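Local coordinates for protein putative arylalkylamine N-Acetyltransferase 7 (Aedes aegypti, PDB 4FD7) that probably transfers an acetyl group from acetyl-CoA to the amino group of an amine substrate, as a GNAT-family N-acetyltransferase, at residues 73-76 against 77-80. Sequence-based numbering, arbitrary orientation.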
loop_
_atom_site.group_PDB
_atom_site.type_symbol
_atom_site.label_atom_id
_atom_site.label_comp_id
_atom_site.label_asym_id
_atom_site.label_seq_id
_atom_site.Cartn_x
_atom_site.Cartn_y
_atom_site.Cartn_z
ATOM N N ASP A 73 -3.257 7.407 -14.724
ATOM C CA ASP A 73 -2.223 7.906 -13.826
ATOM C C ASP A 73 -1.778 6.841 -12.838
ATOM O O ASP A 73 -0.584 6.524 -12.738
ATOM C CB ASP A 73 -2.694 9.133 -13.030
ATOM C CG ASP A 73 -2.750 10.397 -13.866
ATOM O OD1 ASP A 73 -1.931 10.547 -14.799
ATOM O OD2 ASP A 73 -3.613 11.244 -13.571
ATOM N N VAL A 74 -2.728 6.311 -12.071
ATOM C CA VAL A 74 -2.304 5.397 -11.027
ATOM C C VAL A 74 -1.652 4.135 -11.614
ATOM O O VAL A 74 -0.654 3.629 -11.082
ATOM C CB VAL A 74 -3.448 5.093 -10.031
ATOM C CG1 VAL A 74 -4.531 4.224 -10.682
ATOM C CG2 VAL A 74 -2.887 4.497 -8.751
ATOM N N VAL A 75 -2.183 3.653 -12.733
ATOM C CA VAL A 75 -1.580 2.498 -13.388
ATOM C C VAL A 75 -0.162 2.794 -13.894
ATOM O O VAL A 75 0.739 1.949 -13.782
ATOM C CB VAL A 75 -2.450 1.973 -14.546
ATOM C CG1 VAL A 75 -1.750 0.857 -15.272
ATOM C CG2 VAL A 75 -3.781 1.492 -14.031
ATOM N N ALA A 76 0.043 3.976 -14.465
ATOM C CA ALA A 76 1.396 4.357 -14.880
ATOM C C ALA A 76 2.351 4.288 -13.680
ATOM O O ALA A 76 3.472 3.729 -13.783
ATOM C CB ALA A 76 1.398 5.739 -15.485
ATOM N N LEU A 77 1.907 4.835 -12.547
ATOM C CA LEU A 77 2.709 4.799 -11.307
ATOM C C LEU A 77 3.061 3.385 -10.827
ATOM O O LEU A 77 4.245 3.073 -10.580
ATOM C CB LEU A 77 2.006 5.563 -10.174
ATOM C CG LEU A 77 2.845 5.723 -8.899
ATOM C CD1 LEU A 77 4.194 6.280 -9.303
ATOM C CD2 LEU A 77 2.173 6.643 -7.902
ATOM N N TRP A 78 2.033 2.554 -10.658
ATOM C CA TRP A 78 2.234 1.162 -10.250
ATOM C C TRP A 78 3.198 0.439 -11.185
ATOM O O TRP A 78 4.078 -0.304 -10.726
ATOM C CB TRP A 78 0.905 0.415 -10.233
ATOM C CG TRP A 78 -0.019 0.818 -9.124
ATOM C CD1 TRP A 78 0.330 1.191 -7.851
ATOM C CD2 TRP A 78 -1.451 0.844 -9.169
ATOM N NE1 TRP A 78 -0.797 1.457 -7.110
ATOM C CE2 TRP A 78 -1.907 1.257 -7.896
ATOM C CE3 TRP A 78 -2.394 0.568 -10.166
ATOM C CZ2 TRP A 78 -3.262 1.396 -7.594
ATOM C CZ3 TRP A 78 -3.745 0.717 -9.868
ATOM C CH2 TRP A 78 -4.164 1.127 -8.594
ATOM N N LYS A 79 3.002 0.630 -12.496
ATOM C CA LYS A 79 3.863 -0.015 -13.485
ATOM C C LYS A 79 5.308 0.437 -13.368
ATOM O O LYS A 79 6.218 -0.372 -13.584
ATOM C CB LYS A 79 3.340 0.158 -14.919
ATOM C CG LYS A 79 2.135 -0.721 -15.203
ATOM C CD LYS A 79 1.771 -0.762 -16.671
ATOM C CE LYS A 79 0.556 -1.640 -16.860
ATOM N NZ LYS A 79 0.227 -1.836 -18.294
ATOM N N ALA A 80 5.520 1.701 -13.018
ATOM C CA ALA A 80 6.888 2.165 -12.751
ATOM C C ALA A 80 7.474 1.527 -11.498
ATOM O O ALA A 80 8.696 1.327 -11.411
ATOM C CB ALA A 80 6.956 3.681 -12.644
#
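L77, W78, K79 and A80 each give their backbone N-H to the carbonyl four residues back, on D73, V74, V75 and A76. Residues 73-80 are thus two unbroken alpha-helical turns. The W78 N to V74 O bond is 2.9 Å long and almost straight, at 177°. A80 N to A76 O, 3.0 Å, is more bent, at 150°.

The main side-chain contact is V74 with W78. CG2 of V74 sits over one face of the indole, 3.5 Å from the centroid of the six-membered ring, in a CH-pi contact. V74 CG2 lies 3.3 Å from W78 CZ2. With chi1 71°, CG1 of V74 lies between the backbone N and the carbonyl carbon, which leaves CG2 anti to the backbone N. V74 CG1 meets the same ring 3.7 Å from W78 CZ3.

This is i to i+4 packing within helix 68-81 of a GNAT-family fold. W78 NE1 is hydrogen-bonded to M151 O, on strand 146-155. W78 and V75 also pack on I45 of helix 41-55, while V74 and L77 touch F122 of helix 120-136.

V75 and K79 run side by side. V75 CG1 lies 3.8 Å from K79 CE, on the extended lysine chain. K79 NZ forms a long, weak ion pair with E42.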